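Local atomic coordinates of WbbM protein (Klebsiella pneumoniae, PDB entry 6U4B), a protein that is a bifunctional glycosyltransferase that polymerises O-antigen and binds magnesium. Residues Y86-N91 with D221-Y226. Numbering follows the deposited sequence.
Sequences YWVWKN and DIFVDY
Phe223 reaches from helix 220-240 across to the backbone of Trp89 and meets it with the edge of its ring. The evidence is that Trp89 CA lies near the ring plane, 4.0 Å from Phe223 CE2. Between the side chains, Trp89 CB is 4.0 Å from Phe223 CZ. The first torsion explains the reach: with CG anti to the backbone N (chi1 168°), the ring extends far enough for its outer carbons to arrive at helix 82-91. The backbones come closest at Trp89 and Val224, whose CA atoms are 7.1 Å apart. Val88 approaches the same ring obliquely, its CG1 4.3 Å from Phe223 CZ, and is the looser of the two neighbours. Burial between the segments totals just 155 Å²; the closest approaches are carbon to carbon, and the side chains meet through apolar contacts without a polar bond, so the junction is small. Phe223 also meets the ring of His85. The indole of Trp89 runs on along helix 220-240 to Phe231, with the two ring planes only about 15° apart, and Lys90 CE sits 3.5 Å above one of its faces. At the end of helix 82-91, Asn91 ND2 donates to Trp87 O at 2.8 Å, in the carbonyl plane, while Asn91 N bonds to that same oxygen, a double grip on the last turn. Helix 220-240 follows strand 216-219 and helix 82-91 precedes strand 97-102, antiparallel neighbours in the mixed sheet of the DUF4422 region; Phe223 and Val88 both pack on Val98, an alpha/beta layering of helices against a sheet.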
ATOM      1  N   TYR A  86     -30.076  27.370 -18.524  1.00 40.25           N
ATOM      2  CA  TYR A  86     -29.031  28.124 -17.838  1.00 42.69           C
ATOM      3  C   TYR A  86     -27.682  27.947 -18.522  1.00 43.58           C
ATOM      4  O   TYR A  86     -26.951  28.922 -18.740  1.00 44.13           O
ATOM      5  CB  TYR A  86     -28.950  27.690 -16.373  1.00 46.04           C
ATOM      6  CG  TYR A  86     -27.932  28.457 -15.556  1.00 46.82           C
ATOM      7  CD1 TYR A  86     -26.609  28.038 -15.481  1.00 43.36           C
ATOM      8  CD2 TYR A  86     -28.295  29.604 -14.860  1.00 47.39           C
ATOM      9  CE1 TYR A  86     -25.678  28.739 -14.741  1.00 42.62           C
ATOM     10  CE2 TYR A  86     -27.370  30.311 -14.117  1.00 48.40           C
ATOM     11  CZ  TYR A  86     -26.066  29.875 -14.060  1.00 48.56           C
ATOM     12  OH  TYR A  86     -25.142  30.579 -13.321  1.00 52.33           O
ATOM     13  N   TRP A  87     -27.336  26.704 -18.874  1.00 46.22           N
ATOM     14  CA  TRP A  87     -26.020  26.433 -19.449  1.00 45.54           C
ATOM     15  C   TRP A  87     -25.844  27.131 -20.791  1.00 48.74           C
ATOM     16  O   TRP A  87     -24.777  27.690 -21.070  1.00 50.31           O
ATOM     17  CB  TRP A  87     -25.809  24.926 -19.600  1.00 40.28           C
ATOM     18  CG  TRP A  87     -24.470  24.574 -20.176  1.00 45.95           C
ATOM     19  CD1 TRP A  87     -23.305  24.386 -19.490  1.00 42.86           C
ATOM     20  CD2 TRP A  87     -24.157  24.374 -21.559  1.00 50.16           C
ATOM     21  NE1 TRP A  87     -22.287  24.079 -20.359  1.00 47.66           N
ATOM     22  CE2 TRP A  87     -22.784  24.064 -21.636  1.00 50.51           C
ATOM     23  CE3 TRP A  87     -24.905  24.423 -22.741  1.00 48.85           C
ATOM     24  CZ2 TRP A  87     -22.143  23.807 -22.847  1.00 50.55           C
ATOM     25  CZ3 TRP A  87     -24.267  24.167 -23.941  1.00 46.09           C
ATOM     26  CH2 TRP A  87     -22.900  23.863 -23.984  1.00 50.98           C
ATOM     27  N   VAL A  88     -26.878  27.106 -21.638  1.00 43.65           N
ATOM     28  CA  VAL A  88     -26.806  27.810 -22.915  1.00 46.17           C
ATOM     29  C   VAL A  88     -26.693  29.311 -22.685  1.00 48.90           C
ATOM     30  O   VAL A  88     -25.904  30.002 -23.343  1.00 49.62           O
ATOM     31  CB  VAL A  88     -28.031  27.461 -23.783  1.00 43.53           C
ATOM     32  CG1 VAL A  88     -28.045  28.306 -25.045  1.00 43.18           C
ATOM     33  CG2 VAL A  88     -28.038  25.981 -24.131  1.00 43.97           C
ATOM     34  N   TRP A  89     -27.473  29.833 -21.735  1.00 47.19           N
ATOM     35  CA  TRP A  89     -27.459  31.260 -21.430  1.00 50.13           C
ATOM     36  C   TRP A  89     -26.063  31.739 -21.050  1.00 50.49           C
ATOM     37  O   TRP A  89     -25.611  32.790 -21.519  1.00 50.36           O
ATOM     38  CB  TRP A  89     -28.457  31.542 -20.305  1.00 51.31           C
ATOM     39  CG  TRP A  89     -28.430  32.932 -19.745  1.00 54.01           C
ATOM     40  CD1 TRP A  89     -28.187  34.090 -20.423  1.00 57.54           C
ATOM     41  CD2 TRP A  89     -28.662  33.304 -18.381  1.00 52.30           C
ATOM     42  NE1 TRP A  89     -28.253  35.162 -19.564  1.00 57.04           N
ATOM     43  CE2 TRP A  89     -28.543  34.705 -18.305  1.00 54.68           C
ATOM     44  CE3 TRP A  89     -28.957  32.588 -17.217  1.00 51.13           C
ATOM     45  CZ2 TRP A  89     -28.709  35.405 -17.110  1.00 58.20           C
ATOM     46  CZ3 TRP A  89     -29.122  33.283 -16.031  1.00 53.46           C
ATOM     47  CH2 TRP A  89     -28.997  34.677 -15.988  1.00 58.30           C
ATOM     48  N   LYS A  90     -25.357  30.975 -20.218  1.00 51.07           N
ATOM     49  CA  LYS A  90     -24.091  31.430 -19.657  1.00 53.39           C
ATOM     50  C   LYS A  90     -22.874  31.074 -20.501  1.00 54.37           C
ATOM     51  O   LYS A  90     -21.837  31.735 -20.368  1.00 52.83           O
ATOM     52  CB  LYS A  90     -23.899  30.849 -18.252  1.00 51.20           C
ATOM     53  CG  LYS A  90     -24.862  31.397 -17.221  1.00 49.99           C
ATOM     54  CD  LYS A  90     -24.746  32.909 -17.124  1.00 54.84           C
ATOM     55  CE  LYS A  90     -25.572  33.453 -15.972  1.00 49.59           C
ATOM     56  NZ  LYS A  90     -25.485  34.937 -15.888  1.00 55.78           N
ATOM     57  N   ASN A  91     -22.963  30.060 -21.364  1.00 53.35           N
ATOM     58  CA  ASN A  91     -21.774  29.514 -22.003  1.00 60.02           C
ATOM     59  C   ASN A  91     -21.811  29.485 -23.524  1.00 60.93           C
ATOM     60  O   ASN A  91     -20.742  29.435 -24.143  1.00 61.67           O
ATOM     61  CB  ASN A  91     -21.512  28.086 -21.496  1.00 60.67           C
ATOM     62  CG  ASN A  91     -21.451  28.010 -19.982  1.00 57.86           C
ATOM     63  OD1 ASN A  91     -20.447  28.379 -19.371  1.00 58.99           O
ATOM     64  ND2 ASN A  91     -22.528  27.531 -19.368  1.00 52.40           N
ATOM     65  N   ASP A 221     -32.454  38.234 -28.581  1.00 66.79           N
ATOM     66  CA  ASP A 221     -32.579  39.307 -27.597  1.00 71.58           C
ATOM     67  C   ASP A 221     -33.692  39.022 -26.596  1.00 66.90           C
ATOM     68  O   ASP A 221     -33.572  39.366 -25.414  1.00 67.66           O
ATOM     69  CB  ASP A 221     -32.810  40.637 -28.307  1.00 80.77           C
ATOM     70  CG  ASP A 221     -31.559  41.147 -28.993  1.00 90.17           C
ATOM     71  OD1 ASP A 221     -30.462  41.025 -28.398  1.00 91.74           O
ATOM     72  OD2 ASP A 221     -31.666  41.670 -30.124  1.00 95.67           O
ATOM     73  N   ILE A 222     -34.778  38.391 -27.043  1.00 61.04           N
ATOM     74  CA  ILE A 222     -35.836  38.009 -26.114  1.00 53.15           C
ATOM     75  C   ILE A 222     -35.358  36.902 -25.182  1.00 56.25           C
ATOM     76  O   ILE A 222     -35.753  36.852 -24.010  1.00 56.58           O
ATOM     77  CB  ILE A 222     -37.099  37.595 -26.895  1.00 51.76           C
ATOM     78  CG1 ILE A 222     -37.568  38.748 -27.790  1.00 54.83           C
ATOM     79  CG2 ILE A 222     -38.214  37.184 -25.948  1.00 50.35           C
ATOM     80  CD1 ILE A 222     -38.904  38.502 -28.463  1.00 54.48           C
ATOM     81  N   PHE A 223     -34.500  36.008 -25.678  1.00 54.11           N
ATOM     82  CA  PHE A 223     -33.992  34.924 -24.842  1.00 50.97           C
ATOM     83  C   PHE A 223     -33.111  35.451 -23.715  1.00 47.97           C
ATOM     84  O   PHE A 223     -33.218  34.989 -22.572  1.00 46.09           O
ATOM     85  CB  PHE A 223     -33.225  33.917 -25.701  1.00 48.12           C
ATOM     86  CG  PHE A 223     -32.421  32.928 -24.906  1.00 46.11           C
ATOM     87  CD1 PHE A 223     -33.035  31.851 -24.290  1.00 45.49           C
ATOM     88  CD2 PHE A 223     -31.049  33.073 -24.780  1.00 46.23           C
ATOM     89  CE1 PHE A 223     -32.296  30.937 -23.561  1.00 45.21           C
ATOM     90  CE2 PHE A 223     -30.304  32.164 -24.053  1.00 44.50           C
ATOM     91  CZ  PHE A 223     -30.929  31.093 -23.443  1.00 43.44           C
ATOM     92  N   VAL A 224     -32.230  36.408 -24.014  1.00 52.09           N
ATOM     93  CA  VAL A 224     -31.352  36.956 -22.983  1.00 57.73           C
ATOM     94  C   VAL A 224     -32.158  37.711 -21.935  1.00 57.78           C
ATOM     95  O   VAL A 224     -31.932  37.554 -20.728  1.00 55.36           O
ATOM     96  CB  VAL A 224     -30.273  37.852 -23.618  1.00 62.00           C
ATOM     97  CG1 VAL A 224     -29.588  38.698 -22.553  1.00 62.38           C
ATOM     98  CG2 VAL A 224     -29.254  37.006 -24.348  1.00 63.12           C
ATOM     99  N   ASP A 225     -33.110  38.539 -22.373  1.00 56.55           N
ATOM    100  CA  ASP A 225     -33.923  39.301 -21.431  1.00 55.19           C
ATOM    101  C   ASP A 225     -34.739  38.376 -20.537  1.00 51.96           C
ATOM    102  O   ASP A 225     -34.801  38.567 -19.315  1.00 48.80           O
ATOM    103  CB  ASP A 225     -34.836  40.264 -22.186  1.00 58.75           C
ATOM    104  CG  ASP A 225     -35.662  41.128 -21.253  1.00 70.93           C
ATOM    105  OD1 ASP A 225     -35.111  42.107 -20.706  1.00 75.88           O
ATOM    106  OD2 ASP A 225     -36.858  40.822 -21.058  1.00 73.00           O
ATOM    107  N   TYR A 226     -35.372  37.362 -21.131  1.00 48.06           N
ATOM    108  CA  TYR A 226     -36.144  36.408 -20.340  1.00 45.71           C
ATOM    109  C   TYR A 226     -35.247  35.630 -19.384  1.00 47.90           C
ATOM    110  O   TYR A 226     -35.648  35.325 -18.254  1.00 44.02           O
ATOM    111  CB  TYR A 226     -36.906  35.460 -21.268  1.00 43.88           C
ATOM    112  CG  TYR A 226     -37.601  34.323 -20.555  1.00 40.99           C
ATOM    113  CD1 TYR A 226     -37.325  33.001 -20.885  1.00 45.68           C
ATOM    114  CD2 TYR A 226     -38.525  34.569 -19.547  1.00 41.63           C
ATOM    115  CE1 TYR A 226     -37.956  31.954 -20.236  1.00 45.61           C
ATOM    116  CE2 TYR A 226     -39.162  33.530 -18.891  1.00 42.73           C
ATOM    117  CZ  TYR A 226     -38.871  32.224 -19.239  1.00 44.15           C
ATOM    118  OH  TYR A 226     -39.500  31.185 -18.590  1.00 41.56           O
TER